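PDB 4S1V: D-3-phosphoglycerate dehydrogenase-related protein from Vibrio cholerae, which probably catalyses the NAD-dependent oxidoreduction of a D-2-hydroxyacid, as expected of a D-isomer-specific 2-hydroxyacid dehydrogenase. Local coordinates for residues C[15-20]-C[296-301]; C[73-78]-C[306-311]. One frame throughout, in Å; residues are numbered along the deposited sequence.

Interaction 1: C[15-20]-C[296-301]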
ATOM      1  N   ARG C  15     -11.864   0.780 -36.770  1.00 28.94           N
ATOM      2  CA  ARG C  15     -11.555  -0.031 -37.967  1.00 30.35           C
ATOM      3  C   ARG C  15     -12.237  -1.387 -37.933  1.00 29.83           C
ATOM      4  O   ARG C  15     -12.599  -1.925 -38.977  1.00 31.10           O
ATOM      5  CB  ARG C  15     -10.045  -0.281 -38.113  1.00 31.93           C
ATOM      6  CG  ARG C  15      -9.216   0.909 -38.553  1.00 35.43           C
ATOM      7  CD  ARG C  15      -7.762   0.535 -38.854  1.00 37.70           C
ATOM      8  NE  ARG C  15      -7.114  -0.303 -37.829  1.00 38.04           N
ATOM      9  CZ  ARG C  15      -5.798  -0.542 -37.779  1.00 39.58           C
ATOM     10  NH1 ARG C  15      -4.979   0.001 -38.674  1.00 37.95           N
ATOM     11  NH2 ARG C  15      -5.290  -1.320 -36.829  1.00 39.45           N
ATOM     12  N   GLY C  16     -12.387  -1.939 -36.731  1.00 28.97           N
ATOM     13  CA  GLY C  16     -12.919  -3.284 -36.540  1.00 28.42           C
ATOM     14  C   GLY C  16     -14.423  -3.417 -36.388  1.00 28.47           C
ATOM     15  O   GLY C  16     -14.936  -4.532 -36.255  1.00 28.28           O
ATOM     16  N   LEU C  17     -15.140  -2.295 -36.395  1.00 28.71           N
ATOM     17  CA  LEU C  17     -16.600  -2.322 -36.233  1.00 28.96           C
ATOM     18  C   LEU C  17     -17.291  -2.792 -37.513  1.00 30.06           C
ATOM     19  O   LEU C  17     -16.756  -2.606 -38.608  1.00 29.84           O
ATOM     20  CB  LEU C  17     -17.125  -0.937 -35.854  1.00 27.58           C
ATOM     21  CG  LEU C  17     -16.556  -0.234 -34.618  1.00 26.38           C
ATOM     22  CD1 LEU C  17     -17.117   1.172 -34.519  1.00 26.22           C
ATOM     23  CD2 LEU C  17     -16.843  -1.022 -33.345  1.00 26.57           C
ATOM     24  N   ASN C  18     -18.481  -3.386 -37.370  1.00 31.00           N
ATOM     25  CA  ASN C  18     -19.343  -3.714 -38.513  1.00 31.70           C
ATOM     26  C   ASN C  18     -19.619  -2.487 -39.356  1.00 32.06           C
ATOM     27  O   ASN C  18     -19.654  -2.556 -40.586  1.00 32.76           O
ATOM     28  CB  ASN C  18     -20.688  -4.294 -38.059  1.00 32.12           C
ATOM     29  CG  ASN C  18     -20.551  -5.643 -37.394  1.00 32.38           C
ATOM     30  OD1 ASN C  18     -19.609  -6.386 -37.654  1.00 32.56           O
ATOM     31  ND2 ASN C  18     -21.496  -5.965 -36.523  1.00 33.23           N
ATOM     32  N   ALA C  19     -19.815  -1.360 -38.678  1.00 31.82           N
ATOM     33  CA  ALA C  19     -20.137  -0.107 -39.341  1.00 31.28           C
ATOM     34  C   ALA C  19     -19.031   0.392 -40.282  1.00 31.95           C
ATOM     35  O   ALA C  19     -19.310   1.143 -41.213  1.00 31.77           O
ATOM     36  CB  ALA C  19     -20.488   0.953 -38.312  1.00 29.74           C
ATOM     37  N   PHE C  20     -17.789  -0.033 -40.045  1.00 32.21           N
ATOM     38  CA  PHE C  20     -16.654   0.404 -40.862  1.00 33.40           C
ATOM     39  C   PHE C  20     -16.768  -0.023 -42.325  1.00 36.09           C
ATOM     40  O   PHE C  20     -16.277   0.677 -43.211  1.00 36.39           O
ATOM     41  CB  PHE C  20     -15.326  -0.078 -40.271  1.00 32.49           C
ATOM     42  CG  PHE C  20     -14.131   0.728 -40.714  1.00 31.82           C
ATOM     43  CD1 PHE C  20     -13.846   1.963 -40.130  1.00 31.46           C
ATOM     44  CD2 PHE C  20     -13.281   0.248 -41.706  1.00 31.57           C
ATOM     45  CE1 PHE C  20     -12.743   2.703 -40.531  1.00 31.93           C
ATOM     46  CE2 PHE C  20     -12.173   0.984 -42.112  1.00 31.55           C
ATOM     47  CZ  PHE C  20     -11.902   2.209 -41.522  1.00 32.28           C
ATOM     48  N   SER C 296     -22.745   0.472 -28.409  1.00 23.11           N
ATOM     49  CA  SER C 296     -22.747   1.939 -28.484  1.00 22.62           C
ATOM     50  C   SER C 296     -21.933   2.495 -29.677  1.00 21.59           C
ATOM     51  O   SER C 296     -22.430   3.332 -30.438  1.00 20.70           O
ATOM     52  CB  SER C 296     -22.247   2.523 -27.162  1.00 22.37           C
ATOM     53  OG  SER C 296     -22.312   3.936 -27.176  1.00 23.73           O
ATOM     54  N   TYR C 297     -20.699   2.019 -29.834  1.00 20.73           N
ATOM     55  CA  TYR C 297     -19.854   2.384 -30.983  1.00 21.23           C
ATOM     56  C   TYR C 297     -20.438   1.955 -32.333  1.00 21.44           C
ATOM     57  O   TYR C 297     -20.298   2.680 -33.323  1.00 21.33           O
ATOM     58  CB  TYR C 297     -18.439   1.815 -30.834  1.00 20.49           C
ATOM     59  CG  TYR C 297     -17.403   2.772 -30.247  1.00 20.95           C
ATOM     60  CD1 TYR C 297     -17.728   3.648 -29.201  1.00 21.20           C
ATOM     61  CD2 TYR C 297     -16.081   2.769 -30.719  1.00 20.65           C
ATOM     62  CE1 TYR C 297     -16.774   4.512 -28.663  1.00 21.53           C
ATOM     63  CE2 TYR C 297     -15.121   3.617 -30.181  1.00 21.00           C
ATOM     64  CZ  TYR C 297     -15.467   4.488 -29.152  1.00 21.29           C
ATOM     65  OH  TYR C 297     -14.515   5.338 -28.617  1.00 21.71           O
ATOM     66  N   GLU C 298     -21.085   0.789 -32.388  1.00 21.27           N
ATOM     67  CA  GLU C 298     -21.706   0.369 -33.649  1.00 21.94           C
ATOM     68  C   GLU C 298     -22.811   1.354 -34.044  1.00 22.88           C
ATOM     69  O   GLU C 298     -22.907   1.745 -35.216  1.00 23.57           O
ATOM     70  CB  GLU C 298     -22.233  -1.072 -33.607  1.00 22.08           C
ATOM     71  CG  GLU C 298     -21.173  -2.169 -33.586  1.00 22.69           C
ATOM     72  CD  GLU C 298     -20.420  -2.369 -34.899  1.00 22.82           C
ATOM     73  OE1 GLU C 298     -20.629  -1.621 -35.877  1.00 22.10           O
ATOM     74  OE2 GLU C 298     -19.593  -3.303 -34.949  1.00 23.55           O
ATOM     75  N   ILE C 299     -23.613   1.771 -33.060  1.00 22.71           N
ATOM     76  CA  ILE C 299     -24.689   2.743 -33.273  1.00 22.80           C
ATOM     77  C   ILE C 299     -24.120   4.093 -33.722  1.00 23.20           C
ATOM     78  O   ILE C 299     -24.548   4.647 -34.741  1.00 22.98           O
ATOM     79  CB  ILE C 299     -25.563   2.891 -32.000  1.00 22.91           C
ATOM     80  CG1 ILE C 299     -26.409   1.624 -31.783  1.00 22.38           C
ATOM     81  CG2 ILE C 299     -26.444   4.132 -32.067  1.00 22.50           C
ATOM     82  CD1 ILE C 299     -26.718   1.334 -30.329  1.00 21.97           C
ATOM     83  N   TYR C 300     -23.150   4.610 -32.969  1.00 23.11           N
ATOM     84  CA  TYR C 300     -22.529   5.899 -33.282  1.00 23.98           C
ATOM     85  C   TYR C 300     -22.009   5.970 -34.707  1.00 23.89           C
ATOM     86  O   TYR C 300     -22.285   6.919 -35.441  1.00 23.52           O
ATOM     87  CB  TYR C 300     -21.365   6.198 -32.336  1.00 23.42           C
ATOM     88  CG  TYR C 300     -21.774   6.736 -30.997  1.00 24.26           C
ATOM     89  CD1 TYR C 300     -22.772   7.708 -30.878  1.00 24.90           C
ATOM     90  CD2 TYR C 300     -21.144   6.299 -29.846  1.00 25.30           C
ATOM     91  CE1 TYR C 300     -23.139   8.205 -29.637  1.00 25.68           C
ATOM     92  CE2 TYR C 300     -21.500   6.795 -28.602  1.00 26.26           C
ATOM     93  CZ  TYR C 300     -22.494   7.740 -28.501  1.00 25.45           C
ATOM     94  OH  TYR C 300     -22.822   8.216 -27.258  1.00 26.26           O
ATOM     95  N   PHE C 301     -21.244   4.958 -35.080  1.00 23.41           N
ATOM     96  CA  PHE C 301     -20.552   4.992 -36.342  1.00 24.27           C
ATOM     97  C   PHE C 301     -21.434   4.567 -37.518  1.00 24.47           C
ATOM     98  O   PHE C 301     -21.257   5.083 -38.614  1.00 25.43           O
ATOM     99  CB  PHE C 301     -19.215   4.249 -36.236  1.00 23.73           C
ATOM    100  CG  PHE C 301     -18.238   4.939 -35.314  1.00 23.80           C
ATOM    101  CD1 PHE C 301     -17.477   6.021 -35.762  1.00 23.64           C
ATOM    102  CD2 PHE C 301     -18.119   4.551 -33.984  1.00 23.95           C
ATOM    103  CE1 PHE C 301     -16.593   6.674 -34.915  1.00 23.09           C
ATOM    104  CE2 PHE C 301     -17.235   5.202 -33.127  1.00 23.73           C
ATOM    105  CZ  PHE C 301     -16.474   6.269 -33.595  1.00 23.64           C
TER
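The loop at L17-A19 runs past the side of helix residues 296-301, nearest where A19 CA and E298 CA stand 5.9 Å apart, and it turns two successive backbone N-H groups toward the helix. E298 takes both. N18 N donates to E298 OE2 at 2.7 Å with an N-H...O angle of 155°, and A19 N donates to E298 OE1 at 2.9 Å and 149°; each oxygen uses its syn lone pair, and receiving both N-H groups fixes the rotation of the carboxylate. A bend at chi2 (-72°) swings the E298 chain across to the loop, although its CB sets out along the helix flank. The N18 side chain crosses it at about a right angle, ND2 lying 3.6 Å from E298 OE2, too far to bond. K294, one turn back, forms a salt bridge to OE2, which would probably help keep the carboxylate charged.

Beside this pair of bonds the contact is apolar. L17 CD1 comes to 3.6 Å from F301 CD2 and reaches the CB of Y297, while A19 CB packs 4.1 Å from F301 CB. L141 of the second subunit covers L17 and Y297. The carboxylate thus ties the loop between strands 3-6 and 27-30 to helix 294-312, which in this family returns to the first domain after the NAD-binding domain.

Interaction 2: C[73-78]-C[306-311]; sequences LISQTG and ENVVKF
L73 and F311 make the heart of this contact, with S75 and V308 packed next to them. The L73 CB sits 3.9 Å from the centroid of the F311 ring and only 2° off its normal, a CH-pi contact squarely over one face. Past CB, the leucine runs alongside the phenylalanine, heading the other way: chi1 of 167° carries CG away from its own backbone N and brings L73 CD2 to 3.7 Å from F311 CB, where it also meets V308 CG2 at 4.1 Å. That same valine methyl reaches on to S75 CB at 3.9 Å, so V308 bridges the two strand residues that face the helix.

At the other end the packing turns polar. S75 OG lies against N307 CB, and its hydroxyl is bonded to A304 O, one turn earlier on the helix. One water links the two segments, donating to S75 OG (2.8 Å) and to Q76 O and accepting from N307 ND2, so the asparagine is joined to the strand through solvent.

Strand 73-76 and helix residues 306-311 run nearly antiparallel, at 153°, with their axes 8.6 Å apart. The strand lies between 50-53 and 95-98 in the five-stranded parallel sheet, and the helix spans all three: V308 touches V52, while N307 and F311 reach L97 and T95.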
ATOM      1  N   LEU C  73     -17.415  18.466 -44.957  1.00 28.36           N
ATOM      2  CA  LEU C  73     -18.337  17.849 -44.014  1.00 28.36           C
ATOM      3  C   LEU C  73     -17.724  17.492 -42.661  1.00 26.79           C
ATOM      4  O   LEU C  73     -16.626  16.945 -42.579  1.00 27.31           O
ATOM      5  CB  LEU C  73     -18.957  16.593 -44.635  1.00 28.40           C
ATOM      6  CG  LEU C  73     -19.709  15.637 -43.704  1.00 28.31           C
ATOM      7  CD1 LEU C  73     -21.081  16.198 -43.350  1.00 29.64           C
ATOM      8  CD2 LEU C  73     -19.831  14.259 -44.342  1.00 29.81           C
ATOM      9  N   ILE C  74     -18.463  17.802 -41.604  1.00 25.69           N
ATOM     10  CA  ILE C  74     -18.220  17.201 -40.306  1.00 24.00           C
ATOM     11  C   ILE C  74     -19.402  16.289 -39.968  1.00 23.87           C
ATOM     12  O   ILE C  74     -20.542  16.739 -39.922  1.00 23.53           O
ATOM     13  CB  ILE C  74     -18.029  18.268 -39.224  1.00 22.83           C
ATOM     14  CG1 ILE C  74     -16.712  19.020 -39.467  1.00 23.00           C
ATOM     15  CG2 ILE C  74     -18.065  17.627 -37.841  1.00 22.39           C
ATOM     16  CD1 ILE C  74     -16.534  20.245 -38.598  1.00 21.97           C
ATOM     17  N   SER C  75     -19.126  15.006 -39.751  1.00 24.32           N
ATOM     18  CA  SER C  75     -20.172  14.071 -39.342  1.00 24.75           C
ATOM     19  C   SER C  75     -19.995  13.719 -37.875  1.00 24.42           C
ATOM     20  O   SER C  75     -19.010  13.090 -37.493  1.00 25.42           O
ATOM     21  CB  SER C  75     -20.172  12.810 -40.212  1.00 25.79           C
ATOM     22  OG  SER C  75     -21.253  11.947 -39.859  1.00 24.83           O
ATOM     23  N   GLN C  76     -20.958  14.142 -37.062  1.00 23.63           N
ATOM     24  CA  GLN C  76     -20.894  14.003 -35.620  1.00 23.21           C
ATOM     25  C   GLN C  76     -21.482  12.667 -35.189  1.00 23.33           C
ATOM     26  O   GLN C  76     -22.570  12.286 -35.636  1.00 24.00           O
ATOM     27  CB  GLN C  76     -21.655  15.165 -34.965  1.00 23.05           C
ATOM     28  CG  GLN C  76     -21.618  15.204 -33.444  1.00 22.90           C
ATOM     29  CD  GLN C  76     -20.210  15.388 -32.903  1.00 23.15           C
ATOM     30  OE1 GLN C  76     -19.570  16.401 -33.162  1.00 24.11           O
ATOM     31  NE2 GLN C  76     -19.725  14.405 -32.149  1.00 22.72           N
ATOM     32  N   THR C  77     -20.750  11.938 -34.349  1.00 22.61           N
ATOM     33  CA  THR C  77     -21.323  10.798 -33.638  1.00 22.06           C
ATOM     34  C   THR C  77     -22.195  11.379 -32.532  1.00 22.70           C
ATOM     35  O   THR C  77     -21.739  12.243 -31.764  1.00 22.72           O
ATOM     36  CB  THR C  77     -20.250   9.893 -33.005  1.00 21.85           C
ATOM     37  OG1 THR C  77     -19.315  10.693 -32.267  1.00 20.54           O
ATOM     38  CG2 THR C  77     -19.520   9.062 -34.085  1.00 21.62           C
ATOM     39  N   GLY C  78     -23.446  10.934 -32.465  1.00 22.25           N
ATOM     40  CA  GLY C  78     -24.404  11.500 -31.525  1.00 23.71           C
ATOM     41  C   GLY C  78     -24.757  12.912 -31.950  1.00 25.36           C
ATOM     42  O   GLY C  78     -24.549  13.286 -33.105  1.00 24.96           O
ATOM     43  N   GLU C 306     -23.354   6.704 -42.187  1.00 29.03           N
ATOM     44  CA  GLU C 306     -24.559   6.839 -43.006  1.00 29.69           C
ATOM     45  C   GLU C 306     -24.667   8.271 -43.525  1.00 29.68           C
ATOM     46  O   GLU C 306     -24.993   8.496 -44.692  1.00 30.23           O
ATOM     47  CB  GLU C 306     -25.806   6.458 -42.185  1.00 29.36           C
ATOM     48  CG  GLU C 306     -27.151   6.779 -42.818  1.00 30.44           C
ATOM     49  CD  GLU C 306     -28.277   6.904 -41.798  1.00 31.84           C
ATOM     50  OE1 GLU C 306     -28.208   6.280 -40.716  1.00 30.78           O
ATOM     51  OE2 GLU C 306     -29.243   7.643 -42.076  1.00 33.91           O
ATOM     52  N   ASN C 307     -24.377   9.237 -42.656  1.00 29.48           N
ATOM     53  CA  ASN C 307     -24.428  10.645 -43.037  1.00 28.82           C
ATOM     54  C   ASN C 307     -23.302  11.033 -43.999  1.00 28.64           C
ATOM     55  O   ASN C 307     -23.488  11.876 -44.874  1.00 27.33           O
ATOM     56  CB  ASN C 307     -24.444  11.532 -41.797  1.00 29.12           C
ATOM     57  CG  ASN C 307     -25.790  11.521 -41.094  1.00 28.76           C
ATOM     58  OD1 ASN C 307     -26.832  11.314 -41.723  1.00 28.39           O
ATOM     59  ND2 ASN C 307     -25.775  11.751 -39.788  1.00 27.78           N
ATOM     60  N   VAL C 308     -22.150  10.392 -43.838  1.00 29.18           N
ATOM     61  CA  VAL C 308     -21.037  10.554 -44.763  1.00 32.22           C
ATOM     62  C   VAL C 308     -21.459  10.146 -46.179  1.00 33.50           C
ATOM     63  O   VAL C 308     -21.268  10.914 -47.125  1.00 36.23           O
ATOM     64  CB  VAL C 308     -19.784   9.767 -44.301  1.00 31.37           C
ATOM     65  CG1 VAL C 308     -18.746   9.698 -45.411  1.00 31.77           C
ATOM     66  CG2 VAL C 308     -19.178  10.416 -43.061  1.00 30.90           C
ATOM     67  N   VAL C 309     -22.047   8.958 -46.315  1.00 34.54           N
ATOM     68  CA  VAL C 309     -22.473   8.449 -47.634  1.00 36.34           C
ATOM     69  C   VAL C 309     -23.701   9.179 -48.206  1.00 36.89           C
ATOM     70  O   VAL C 309     -23.880   9.240 -49.430  1.00 37.49           O
ATOM     71  CB  VAL C 309     -22.653   6.907 -47.659  1.00 36.24           C
ATOM     72  CG1 VAL C 309     -21.348   6.210 -47.297  1.00 36.08           C
ATOM     73  CG2 VAL C 309     -23.776   6.454 -46.739  1.00 36.87           C
ATOM     74  N   LYS C 310     -24.530   9.734 -47.322  1.00 36.28           N
ATOM     75  CA  LYS C 310     -25.602  10.645 -47.725  1.00 36.90           C
ATOM     76  C   LYS C 310     -25.037  11.949 -48.295  1.00 38.99           C
ATOM     77  O   LYS C 310     -25.570  12.489 -49.271  1.00 41.23           O
ATOM     78  CB  LYS C 310     -26.540  10.953 -46.555  1.00 36.91           C
ATOM     79  CG  LYS C 310     -27.580   9.879 -46.273  1.00 37.07           C
ATOM     80  CD  LYS C 310     -28.554  10.328 -45.192  1.00 37.02           C
ATOM     81  CE  LYS C 310     -29.762   9.403 -45.109  1.00 36.94           C
ATOM     82  NZ  LYS C 310     -30.452   9.508 -43.789  1.00 37.80           N
ATOM     83  N   PHE C 311     -23.966  12.453 -47.684  1.00 38.45           N
ATOM     84  CA  PHE C 311     -23.306  13.667 -48.166  1.00 39.80           C
ATOM     85  C   PHE C 311     -22.615  13.408 -49.503  1.00 41.69           C
ATOM     86  O   PHE C 311     -22.657  14.253 -50.390  1.00 42.17           O
ATOM     87  CB  PHE C 311     -22.304  14.217 -47.135  1.00 36.98           C
ATOM     88  CG  PHE C 311     -21.675  15.533 -47.532  1.00 34.57           C
ATOM     89  CD1 PHE C 311     -20.507  15.565 -48.295  1.00 34.26           C
ATOM     90  CD2 PHE C 311     -22.246  16.741 -47.139  1.00 33.71           C
ATOM     91  CE1 PHE C 311     -19.929  16.773 -48.661  1.00 32.84           C
ATOM     92  CE2 PHE C 311     -21.672  17.951 -47.506  1.00 33.30           C
ATOM     93  CZ  PHE C 311     -20.511  17.967 -48.266  1.00 32.08           C
TER
HETATM   94  O   HOH W   1     -23.547  12.206 -38.351  1.00 22.18           O

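Both interactions belong to helix 294-312, which the chain reaches only after it has passed through the seven-stranded NAD-binding domain. Along the sequence the partners come in the order 15-20, 73-78, 296-301, 306-311, so the two contacts interleave. Their centres lie 13 Å apart: interaction 1 fastens the first part of the helix to a loop, and interaction 2 lays its last part on the five-stranded sheet. They meet where Y300 and F301 pack against T77 and Y300 against G78. The C-terminal helix is thereby built into the domain formed by the N-terminal residues, the two-domain pattern of D-2-hydroxyacid dehydrogenases.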